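Local coordinates for protein fructosamine deglycase FrlB (PDB 3EUA) that converts a range of fructosamine 6-phosphates to glucose 6-phosphate and a free amino acid, at residues D26-F30 against P69-G73; S36-M40 against I79-H83; Y45-R49 against L252-R256; Y142-F146 against Y293-L297. All blocks are in the same frame, centred on the assembly; numbering follows the deposited sequence.

Contact 1 (D26-F30 against P69-G73); sequences DHVFF and PVQLG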
loop_
_atom_site.group_PDB
_atom_site.type_symbol
_atom_site.label_atom_id
_atom_site.label_comp_id
_atom_site.label_asym_id
_atom_site.label_seq_id
_atom_site.Cartn_x
_atom_site.Cartn_y
_atom_site.Cartn_z
ATOM N N ASP A 26 10.389 13.870 15.057
ATOM C CA ASP A 26 11.206 13.175 14.074
ATOM C C ASP A 26 10.420 12.164 13.240
ATOM O O ASP A 26 11.004 11.507 12.375
ATOM C CB ASP A 26 12.414 12.492 14.737
ATOM C CG ASP A 26 12.049 11.352 15.696
ATOM O OD1 ASP A 26 10.923 10.845 15.720
ATOM O OD2 ASP A 26 12.955 10.940 16.453
ATOM N N HIS A 27 9.118 12.033 13.494
ATOM C CA HIS A 27 8.308 11.022 12.810
ATOM C C HIS A 27 6.872 11.498 12.703
ATOM O O HIS A 27 6.312 11.951 13.686
ATOM C CB HIS A 27 8.322 9.706 13.648
ATOM C CG HIS A 27 8.145 8.426 12.867
ATOM N ND1 HIS A 27 9.003 7.351 13.008
ATOM C CD2 HIS A 27 7.216 8.044 11.955
ATOM C CE1 HIS A 27 8.601 6.363 12.226
ATOM N NE2 HIS A 27 7.523 6.758 11.572
ATOM N N VAL A 28 6.280 11.388 11.505
ATOM C CA VAL A 28 4.871 11.683 11.307
ATOM C C VAL A 28 4.146 10.355 10.971
ATOM O O VAL A 28 4.666 9.549 10.198
ATOM C CB VAL A 28 4.623 12.700 10.173
ATOM C CG1 VAL A 28 3.134 12.934 10.042
ATOM C CG2 VAL A 28 5.288 14.026 10.485
ATOM N N PHE A 29 2.996 10.093 11.605
ATOM C CA PHE A 29 2.172 8.918 11.320
ATOM C C PHE A 29 0.825 9.389 10.808
ATOM O O PHE A 29 0.204 10.181 11.456
ATOM C CB PHE A 29 1.964 8.038 12.574
ATOM C CG PHE A 29 3.218 7.360 13.064
ATOM C CD1 PHE A 29 3.606 6.128 12.569
ATOM C CD2 PHE A 29 4.028 7.957 14.008
ATOM C CE1 PHE A 29 4.793 5.507 12.992
ATOM C CE2 PHE A 29 5.195 7.324 14.445
ATOM C CZ PHE A 29 5.560 6.094 13.952
ATOM N N PHE A 30 0.428 8.948 9.611
ATOM C CA PHE A 30 -0.871 9.237 9.009
ATOM C C PHE A 30 -1.786 8.047 9.325
ATOM O O PHE A 30 -1.609 6.966 8.782
ATOM C CB PHE A 30 -0.714 9.399 7.518
ATOM C CG PHE A 30 0.122 10.571 7.146
ATOM C CD1 PHE A 30 -0.411 11.874 7.242
ATOM C CD2 PHE A 30 1.426 10.397 6.691
ATOM C CE1 PHE A 30 0.360 12.974 6.864
ATOM C CE2 PHE A 30 2.201 11.468 6.349
ATOM C CZ PHE A 30 1.656 12.767 6.425
ATOM N N PRO A 69 4.376 0.550 15.992
ATOM C CA PRO A 69 5.725 0.924 15.570
ATOM C C PRO A 69 6.593 1.298 16.743
ATOM O O PRO A 69 6.191 2.129 17.550
ATOM C CB PRO A 69 5.488 2.126 14.674
ATOM C CG PRO A 69 4.106 1.947 14.164
ATOM C CD PRO A 69 3.347 1.329 15.277
ATOM N N VAL A 70 7.770 0.677 16.824
ATOM C CA VAL A 70 8.686 0.937 17.943
ATOM C C VAL A 70 9.166 2.400 18.000
ATOM O O VAL A 70 9.493 2.897 19.073
ATOM C CB VAL A 70 9.889 -0.066 17.989
ATOM C CG1 VAL A 70 10.777 0.075 16.809
ATOM C CG2 VAL A 70 10.711 0.158 19.229
ATOM N N GLN A 71 9.140 3.101 16.869
ATOM C CA GLN A 71 9.560 4.495 16.833
ATOM C C GLN A 71 8.446 5.463 17.243
ATOM O O GLN A 71 8.674 6.655 17.250
ATOM C CB GLN A 71 10.112 4.828 15.444
ATOM C CG GLN A 71 11.450 4.144 15.182
ATOM C CD GLN A 71 11.953 4.346 13.771
ATOM O OE1 GLN A 71 11.663 5.347 13.142
ATOM N NE2 GLN A 71 12.709 3.389 13.270
ATOM N N LEU A 72 7.249 4.961 17.563
ATOM C CA LEU A 72 6.155 5.810 18.032
ATOM C C LEU A 72 6.451 6.256 19.453
ATOM O O LEU A 72 6.648 5.425 20.338
ATOM C CB LEU A 72 4.817 5.062 18.041
ATOM C CG LEU A 72 3.572 5.794 18.586
ATOM C CD1 LEU A 72 3.302 7.032 17.813
ATOM C CD2 LEU A 72 2.352 4.859 18.572
ATOM N N GLY A 73 6.433 7.564 19.688
ATOM C CA GLY A 73 6.696 8.072 21.015
ATOM C C GLY A 73 6.616 9.574 21.141
ATOM O O GLY A 73 5.942 10.237 20.376
HETATM O O HOH W 1 11.173 8.163 14.477
#
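P69 meets F29 with the side of its ring: CG lies 3.8 Å from F29 CE1, and the two side chains lie alongside each other, pointing opposite ways. F29 holds CG anti to its carbonyl carbon (chi1 -67°), which carries the phenyl group from strand 27-32 to the type I beta turn of P69 to L72. V70 looks away, packing on S51 of the second subunit. Q71 then reaches back, crossing H27 at about a right angle, with amide and imidazole planes 68° apart. Its OE1 stands at the imidazole edge, 3.3 Å from H27 ND1, and a water in the plane of that ring joins the two more clearly. This water is 2.7 Å from H27 ND1 and donates to Q71 OE1 at 3.2 Å and to D26 OD1 at 3.0 Å. The turn closes through the bond from L72 N to P69 O, and L72 brings CD1 to 3.9 Å from F29 CE2. F29 CZ also lies over the rim of one H27 face, so an alanine here would probably open a gap between P69 and L72 and leave the imidazole freer to shift. The turn belongs to the connection from strand 55-60 through helix 61-67 to strand 76-82, a beta-alpha-beta crossover that skips strand 27-32 in the sheet order. Chemically, the contact pairs a hydrocarbon half with a hydrated polar half. H27 NE2 bonds D57, while Q71 NE2 bonds backbone oxygens of I54 and S51 of the second subunit, so one amide serves H27 through the water and the second subunit through NE2.

Contact 2 (S36-M40 against I79-H83); sequences SSAIM and ILCSH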
loop_
_atom_site.group_PDB
_atom_site.type_symbol
_atom_site.label_atom_id
_atom_site.label_comp_id
_atom_site.label_asym_id
_atom_site.label_seq_id
_atom_site.Cartn_x
_atom_site.Cartn_y
_atom_site.Cartn_z
ATOM N N SER A 36 -10.863 7.833 4.681
ATOM C CA SER A 36 -10.075 8.823 5.457
ATOM C C SER A 36 -8.597 8.537 5.437
ATOM O O SER A 36 -7.833 9.451 5.682
ATOM C CB SER A 36 -10.562 8.950 6.889
ATOM O OG SER A 36 -11.796 9.621 6.870
ATOM N N SER A 37 -8.212 7.272 5.239
ATOM C CA SER A 37 -6.807 6.904 5.104
ATOM C C SER A 37 -6.384 7.300 3.706
ATOM O O SER A 37 -5.305 7.866 3.524
ATOM C CB SER A 37 -6.596 5.417 5.297
ATOM O OG SER A 37 -5.235 5.041 5.136
ATOM N N ALA A 38 -7.250 7.037 2.713
ATOM C CA ALA A 38 -6.903 7.347 1.309
ATOM C C ALA A 38 -6.560 8.810 1.089
ATOM O O ALA A 38 -5.675 9.122 0.299
ATOM C CB ALA A 38 -8.016 6.944 0.386
ATOM N N ILE A 39 -7.246 9.723 1.777
ATOM C CA ILE A 39 -6.959 11.152 1.589
ATOM C C ILE A 39 -5.565 11.541 2.065
ATOM O O ILE A 39 -5.104 12.630 1.777
ATOM C CB ILE A 39 -7.986 12.108 2.263
ATOM C CG1 ILE A 39 -7.792 12.204 3.793
ATOM C CG2 ILE A 39 -9.434 11.755 1.843
ATOM C CD1 ILE A 39 -8.534 13.434 4.380
HETATM N N MSE A 40 -4.902 10.665 2.809
HETATM C CA MSE A 40 -3.557 10.960 3.312
HETATM C C MSE A 40 -2.396 10.544 2.419
HETATM O O MSE A 40 -1.236 10.890 2.702
HETATM C CB MSE A 40 -3.368 10.330 4.680
HETATM C CG MSE A 40 -4.146 11.066 5.780
HETATM SE SE MSE A 40 -4.202 10.104 7.431
HETATM C CE MSE A 40 -5.542 11.212 8.222
ATOM N N ILE A 79 -1.322 12.194 12.825
ATOM C CA ILE A 79 -2.404 12.922 12.219
ATOM C C ILE A 79 -3.493 11.901 11.930
ATOM O O ILE A 79 -3.241 10.918 11.206
ATOM C CB ILE A 79 -1.982 13.596 10.900
ATOM C CG1 ILE A 79 -0.868 14.619 11.130
ATOM C CG2 ILE A 79 -3.199 14.296 10.244
ATOM C CD1 ILE A 79 -0.290 15.193 9.876
ATOM N N LEU A 80 -4.671 12.116 12.522
ATOM C CA LEU A 80 -5.804 11.212 12.353
ATOM C C LEU A 80 -6.992 11.902 11.680
ATOM O O LEU A 80 -7.131 13.136 11.719
ATOM C CB LEU A 80 -6.228 10.590 13.693
ATOM C CG LEU A 80 -5.090 9.958 14.502
ATOM C CD1 LEU A 80 -4.642 10.871 15.680
ATOM C CD2 LEU A 80 -5.515 8.614 15.000
ATOM N N CYS A 81 -7.843 11.106 11.051
ATOM C CA CYS A 81 -9.027 11.640 10.409
ATOM C C CYS A 81 -10.181 10.652 10.480
ATOM O O CYS A 81 -9.989 9.448 10.287
ATOM C CB CYS A 81 -8.728 11.980 8.960
ATOM S SG CYS A 81 -10.145 12.741 8.154
ATOM N N SER A 82 -11.363 11.177 10.764
ATOM C CA SER A 82 -12.612 10.432 10.802
ATOM C C SER A 82 -13.712 11.437 10.562
ATOM O O SER A 82 -13.849 12.382 11.334
ATOM C CB SER A 82 -12.859 9.766 12.156
ATOM O OG SER A 82 -14.154 9.149 12.180
ATOM N N HIS A 83 -14.555 11.197 9.577
ATOM C CA HIS A 83 -15.606 12.135 9.273
ATOM C C HIS A 83 -16.579 12.317 10.436
ATOM O O HIS A 83 -16.756 13.398 10.980
ATOM C CB HIS A 83 -16.315 11.645 8.028
ATOM C CG HIS A 83 -17.328 12.603 7.527
ATOM N ND1 HIS A 83 -16.982 13.725 6.813
ATOM C CD2 HIS A 83 -18.666 12.646 7.680
ATOM C CE1 HIS A 83 -18.074 14.396 6.511
ATOM N NE2 HIS A 83 -19.111 13.765 7.027
#
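S36 and C81 mark the closest backbone approach, with their CA atoms 5.8 Å apart where the short helix 35-38 passes over strand 76-82. Within 36-40, M40 N bonds S37 O at 2.9 Å. S36 CB rests 3.5 Å from C81 O, a backbone oxygen that is buried here and finds no polar partner anywhere in the model. Everything that crosses between the segments is van der Waals packing, and C81 is at its centre. C81 SG, anti to the backbone N (chi1 -177°), touches S36 OG at 3.8 Å and, about a right angle away, I39 CD1 at 4.2 Å. M40, present as selenomethionine, supplies the longest reach. Its chain is extended beyond CG, and the terminal methyl comes down on the strand, with CE 3.4 Å from C81 CB, tighter than ordinary carbon contact. The same CE lies 3.8 Å from I79 O and touches I79 CG2 more loosely. L80 and S82 point to the far side of the strand, where S82 OG bonds T87 OG1 in a serine- and threonine-rich turn that resembles the phosphate-binding loop of related SIS domains and probably serves the same purpose. H83, next along, stacks on F109 and bonds Y125 OH through ND1. Around this core, M40 also packs on F30 and A32 of strand 27-32 and on L58 of strand 55-60, I39 leans on Y138 and L141 of helix 137-153, and helix 88-99 covers L80 from the opposite side of the sheet.

Contact 3 (Y45-R49 against L252-R256); sequences YVFDR and LDETR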
loop_
_atom_site.group_PDB
_atom_site.type_symbol
_atom_site.label_atom_id
_atom_site.label_comp_id
_atom_site.label_asym_id
_atom_site.label_seq_id
_atom_site.Cartn_x
_atom_site.Cartn_y
_atom_site.Cartn_z
ATOM N N TYR A 45 3.252 11.462 0.056
ATOM C CA TYR A 45 4.061 11.833 -1.091
ATOM C C TYR A 45 4.765 13.177 -0.845
ATOM O O TYR A 45 5.953 13.292 -1.103
ATOM C CB TYR A 45 3.211 11.908 -2.336
ATOM C CG TYR A 45 3.987 12.099 -3.578
ATOM C CD1 TYR A 45 4.442 11.000 -4.308
ATOM C CD2 TYR A 45 4.240 13.362 -4.065
ATOM C CE1 TYR A 45 5.152 11.179 -5.496
ATOM C CE2 TYR A 45 4.918 13.549 -5.219
ATOM C CZ TYR A 45 5.386 12.455 -5.936
ATOM O OH TYR A 45 6.095 12.669 -7.109
ATOM N N VAL A 46 4.024 14.171 -0.312
ATOM C CA VAL A 46 4.592 15.475 0.029
ATOM C C VAL A 46 5.756 15.306 0.995
ATOM O O VAL A 46 6.854 15.807 0.757
ATOM C CB VAL A 46 3.513 16.454 0.615
ATOM C CG1 VAL A 46 4.139 17.733 1.174
ATOM C CG2 VAL A 46 2.476 16.823 -0.459
ATOM N N PHE A 47 5.538 14.597 2.090
ATOM C CA PHE A 47 6.627 14.353 3.032
ATOM C C PHE A 47 7.824 13.683 2.386
ATOM O O PHE A 47 8.964 14.055 2.674
ATOM C CB PHE A 47 6.173 13.532 4.256
ATOM C CG PHE A 47 5.875 14.365 5.437
ATOM C CD1 PHE A 47 4.673 15.026 5.562
ATOM C CD2 PHE A 47 6.846 14.543 6.423
ATOM C CE1 PHE A 47 4.420 15.837 6.665
ATOM C CE2 PHE A 47 6.585 15.342 7.517
ATOM C CZ PHE A 47 5.377 16.000 7.626
ATOM N N ASP A 48 7.590 12.701 1.523
ATOM C CA ASP A 48 8.712 12.022 0.843
ATOM C C ASP A 48 9.537 12.953 -0.027
ATOM O O ASP A 48 10.747 12.824 -0.083
ATOM C CB ASP A 48 8.241 10.803 0.020
ATOM C CG ASP A 48 7.860 9.616 0.890
ATOM O OD1 ASP A 48 8.198 9.590 2.105
ATOM O OD2 ASP A 48 7.231 8.685 0.356
ATOM N N ARG A 49 8.878 13.889 -0.699
ATOM C CA ARG A 49 9.566 14.859 -1.573
ATOM C C ARG A 49 10.115 16.104 -0.858
ATOM O O ARG A 49 11.050 16.746 -1.354
ATOM C CB ARG A 49 8.586 15.320 -2.648
ATOM C CG ARG A 49 8.282 14.293 -3.702
ATOM C CD ARG A 49 9.202 14.410 -4.912
ATOM N NE ARG A 49 10.622 14.410 -4.588
ATOM C CZ ARG A 49 11.469 15.434 -4.669
ATOM N NH1 ARG A 49 11.106 16.643 -5.094
ATOM N NH2 ARG A 49 12.740 15.231 -4.353
ATOM N N LEU A 252 0.022 15.323 -12.145
ATOM C CA LEU A 252 1.041 16.307 -12.522
ATOM C C LEU A 252 2.301 16.196 -11.643
ATOM O O LEU A 252 3.156 17.114 -11.596
ATOM C CB LEU A 252 0.455 17.725 -12.403
ATOM C CG LEU A 252 -0.751 18.080 -13.286
ATOM C CD1 LEU A 252 -1.329 19.427 -12.918
ATOM C CD2 LEU A 252 -0.382 18.031 -14.780
ATOM N N ASP A 253 2.421 15.091 -10.931
ATOM C CA ASP A 253 3.590 14.903 -10.074
ATOM C C ASP A 253 4.718 14.231 -10.876
ATOM O O ASP A 253 4.600 13.952 -12.088
ATOM C CB ASP A 253 3.261 14.219 -8.698
ATOM C CG ASP A 253 2.876 12.721 -8.778
ATOM O OD1 ASP A 253 3.273 11.994 -9.727
ATOM O OD2 ASP A 253 2.166 12.253 -7.841
ATOM N N GLU A 254 5.816 13.993 -10.181
ATOM C CA GLU A 254 6.988 13.407 -10.766
ATOM C C GLU A 254 6.780 12.011 -11.334
ATOM O O GLU A 254 7.572 11.590 -12.147
ATOM C CB GLU A 254 8.128 13.337 -9.727
ATOM C CG GLU A 254 8.725 14.652 -9.206
ATOM C CD GLU A 254 7.842 15.445 -8.252
ATOM O OE1 GLU A 254 6.720 14.993 -7.938
ATOM O OE2 GLU A 254 8.288 16.532 -7.813
ATOM N N THR A 255 5.729 11.305 -10.900
ATOM C CA THR A 255 5.453 9.947 -11.324
ATOM C C THR A 255 4.535 9.851 -12.529
ATOM O O THR A 255 4.246 8.748 -12.976
ATOM C CB THR A 255 4.868 9.100 -10.151
ATOM O OG1 THR A 255 3.476 9.390 -9.942
ATOM C CG2 THR A 255 5.645 9.339 -8.864
ATOM N N ARG A 256 4.115 10.979 -13.089
ATOM C CA ARG A 256 3.271 10.960 -14.272
ATOM C C ARG A 256 3.810 10.026 -15.399
ATOM O O ARG A 256 3.008 9.370 -16.077
ATOM C CB ARG A 256 3.086 12.364 -14.803
ATOM C CG ARG A 256 2.212 12.436 -16.035
ATOM C CD ARG A 256 2.239 13.812 -16.571
ATOM N NE ARG A 256 1.528 13.873 -17.831
ATOM C CZ ARG A 256 0.218 14.006 -17.957
ATOM N NH1 ARG A 256 -0.594 14.135 -16.897
ATOM N NH2 ARG A 256 -0.281 14.057 -19.181
HETATM O O HOH W 2 8.308 17.928 -5.563
#
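Y45 OH donates a hydrogen bond to E254 OE1 at 2.5 Å, a short bond that meets the carboxylate from above, 36° out of its plane. Seen from the tyrosine, OE1 lies at the ring edge and in the ring plane. Y45 keeps CG anti to the backbone N (chi1 -172°), extending the phenol from helix 41-50 to the loop of 252-256. There D253 lays its carboxylate over one ring face, nearly parallel to it, with OD2 3.7 Å from Y45 CZ, while T255 CG2 comes in at the edge. Both oxygens of D253 are occupied. OD1 accepts from T255 OG1 at 2.6 Å on its syn lone pair and from T255 N at 2.8 Å on the anti side, well out of the carboxylate plane, and OD2 takes A203 N. The bond to T255 N makes an Asx turn and a cap ahead of helix 256-269, so this is a helix entrance in the second SIS domain facing a helix of the first. A phenylalanine in place of Y45 would probably leave E254 OE1 without this donor and its carboxylate freer to turn. The other oxygen of E254 looks to R49: OE2 is 3.9 Å from R49 NH1, a long salt bridge, with a water making the closer link between the two groups. That water donates to E254 OE2 at 2.6 Å and accepts from R49 NH1 at 3.1 Å, in the guanidinium plane. R49 NH2 is taken by N68 O of the second subunit, whose Q66 NE2 bonds E254 O. T255 OG1 also bonds S201 OG.

Contact 4 (Y142-F146 against Y293-L297); sequences YQIVF and YLAPL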
loop_
_atom_site.group_PDB
_atom_site.type_symbol
_atom_site.label_atom_id
_atom_site.label_comp_id
_atom_site.label_asym_id
_atom_site.label_seq_id
_atom_site.Cartn_x
_atom_site.Cartn_y
_atom_site.Cartn_z
ATOM N N TYR A 142 -3.718 19.438 4.078
ATOM C CA TYR A 142 -2.562 20.146 3.540
ATOM C C TYR A 142 -2.164 21.395 4.365
ATOM O O TYR A 142 -0.986 21.731 4.459
ATOM C CB TYR A 142 -2.729 20.505 2.053
ATOM C CG TYR A 142 -2.349 19.432 1.051
ATOM C CD1 TYR A 142 -1.584 18.303 1.410
ATOM C CD2 TYR A 142 -2.525 19.671 -0.312
ATOM C CE1 TYR A 142 -1.168 17.371 0.452
ATOM C CE2 TYR A 142 -2.102 18.737 -1.297
ATOM C CZ TYR A 142 -1.445 17.594 -0.898
ATOM O OH TYR A 142 -1.024 16.702 -1.830
ATOM N N GLN A 143 -3.119 22.106 4.944
ATOM C CA GLN A 143 -2.760 23.220 5.829
ATOM C C GLN A 143 -1.852 22.697 6.959
ATOM O O GLN A 143 -0.798 23.291 7.283
ATOM C CB GLN A 143 -4.012 23.873 6.419
ATOM C CG GLN A 143 -4.958 24.553 5.429
ATOM C CD GLN A 143 -6.231 25.055 6.100
ATOM O OE1 GLN A 143 -6.192 25.517 7.230
ATOM N NE2 GLN A 143 -7.359 24.991 5.391
ATOM N N ILE A 144 -2.253 21.565 7.541
ATOM C CA ILE A 144 -1.486 20.919 8.605
ATOM C C ILE A 144 -0.113 20.437 8.112
ATOM O O ILE A 144 0.932 20.693 8.740
ATOM C CB ILE A 144 -2.240 19.689 9.179
ATOM C CG1 ILE A 144 -3.595 20.122 9.787
ATOM C CG2 ILE A 144 -1.375 18.989 10.227
ATOM C CD1 ILE A 144 -4.553 18.975 10.277
ATOM N N VAL A 145 -0.125 19.715 6.991
ATOM C CA VAL A 145 1.091 19.115 6.427
ATOM C C VAL A 145 2.120 20.164 5.988
ATOM O O VAL A 145 3.263 20.130 6.446
ATOM C CB VAL A 145 0.729 18.139 5.285
ATOM C CG1 VAL A 145 1.932 17.702 4.457
ATOM C CG2 VAL A 145 0.023 16.942 5.893
ATOM N N PHE A 146 1.724 21.105 5.142
ATOM C CA PHE A 146 2.671 22.147 4.703
ATOM C C PHE A 146 3.047 23.080 5.833
ATOM O O PHE A 146 4.168 23.590 5.873
ATOM C CB PHE A 146 2.147 22.943 3.515
ATOM C CG PHE A 146 2.211 22.173 2.210
ATOM C CD1 PHE A 146 3.359 22.186 1.433
ATOM C CD2 PHE A 146 1.135 21.428 1.781
ATOM C CE1 PHE A 146 3.415 21.449 0.252
ATOM C CE2 PHE A 146 1.188 20.711 0.610
ATOM C CZ PHE A 146 2.334 20.723 -0.149
ATOM N N TYR A 293 1.214 18.319 -6.259
ATOM C CA TYR A 293 0.619 17.980 -4.979
ATOM C C TYR A 293 -0.872 18.259 -4.950
ATOM O O TYR A 293 -1.607 17.580 -4.219
ATOM C CB TYR A 293 1.296 18.747 -3.831
ATOM C CG TYR A 293 2.815 18.620 -3.743
ATOM C CD1 TYR A 293 3.447 17.396 -3.936
ATOM C CD2 TYR A 293 3.605 19.690 -3.318
ATOM C CE1 TYR A 293 4.816 17.266 -3.823
ATOM C CE2 TYR A 293 5.014 19.565 -3.206
ATOM C CZ TYR A 293 5.594 18.330 -3.451
ATOM O OH TYR A 293 6.944 18.088 -3.336
ATOM N N LEU A 294 -1.334 19.212 -5.759
ATOM C CA LEU A 294 -2.759 19.603 -5.794
ATOM C C LEU A 294 -3.621 18.876 -6.829
ATOM O O LEU A 294 -4.843 18.760 -6.651
ATOM C CB LEU A 294 -2.877 21.126 -6.018
ATOM C CG LEU A 294 -2.320 21.982 -4.860
ATOM C CD1 LEU A 294 -2.180 23.459 -5.273
ATOM C CD2 LEU A 294 -3.145 21.821 -3.557
ATOM N N ALA A 295 -3.006 18.367 -7.880
ATOM C CA ALA A 295 -3.767 17.662 -8.935
ATOM C C ALA A 295 -4.641 16.531 -8.413
ATOM O O ALA A 295 -5.757 16.353 -8.930
ATOM C CB ALA A 295 -2.864 17.130 -10.025
ATOM N N PRO A 296 -4.142 15.746 -7.430
ATOM C CA PRO A 296 -5.024 14.659 -6.954
ATOM C C PRO A 296 -6.373 15.121 -6.378
ATOM O O PRO A 296 -7.377 14.372 -6.443
ATOM C CB PRO A 296 -4.211 13.968 -5.860
ATOM C CG PRO A 296 -2.873 14.560 -5.828
ATOM C CD PRO A 296 -2.819 15.736 -6.773
ATOM N N LEU A 297 -6.382 16.304 -5.760
ATOM C CA LEU A 297 -7.631 16.884 -5.211
ATOM C C LEU A 297 -8.618 17.148 -6.326
ATOM O O LEU A 297 -9.816 16.852 -6.201
ATOM C CB LEU A 297 -7.394 18.164 -4.443
ATOM C CG LEU A 297 -6.770 18.021 -3.071
ATOM C CD1 LEU A 297 -5.482 17.167 -3.069
ATOM C CD2 LEU A 297 -6.487 19.402 -2.527
#
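Y142 OH donates to Y293 O at 2.6 Å, a bond from a side chain of one helix to the backbone of another. The carbonyl oxygen lies at the edge of the tyrosine ring, in its plane, whereas the donor is tilted out of the carbonyl plane. Helix 288-313 is kinked here: P296 has no N-H to offer, and L297 N bonds L294 O weakly in place of the regular helical bond to Y293 O. The phenol thus takes up an acceptor that the kink releases. Around this bond the packing is apolar. L294 CD2 lies 3.9 Å from Y142 CD2 at the ring edge, and L297 CD1 approaches CE2 of the same ring at 4.1 Å. F146, one turn on, sets CE2 over a face of Y142 and, with CG anti to its carbonyl carbon (chi1 -75°), directs CZ to 3.6 Å from Y293 CD2. The F146 and Y293 rings meet obliquely, their planes 50° apart. The two segments run nearly antiparallel, at 165°, but their axes stay 13.5 Å apart, so long side chains span the interval, and helix 158-190 packs alongside, A161 on F146, L165 on L294 and L168 on L297. Y293 OH bonds E50. The chemistry implies a buried helix-helix joint between the SIS domains, in which one hydrogen bond between the segments satisfies a carbonyl amid apolar, largely aromatic packing.

The four contacts illustrate how a two-domain SIS enzyme is assembled. Contacts 1 and 2 lie wholly in the first domain and share its parallel sheet, where strands 27-32 and 76-82 are neighbours; F29 O and I79 N probably bond between them, although the contact centres are 16 Å apart. Contacts 3 and 4 join the first domain to the second, their centres 11 Å apart, with V46 of helix 41-50 packed on Y142, F146 and Y293. Along the chain, contact 1 crosses contacts 2 and 3, whereas contacts 1 and 2 both close before contact 4 opens. Contacts 1 and 3 also touch the second subunit, linking the domain core with the oligomer.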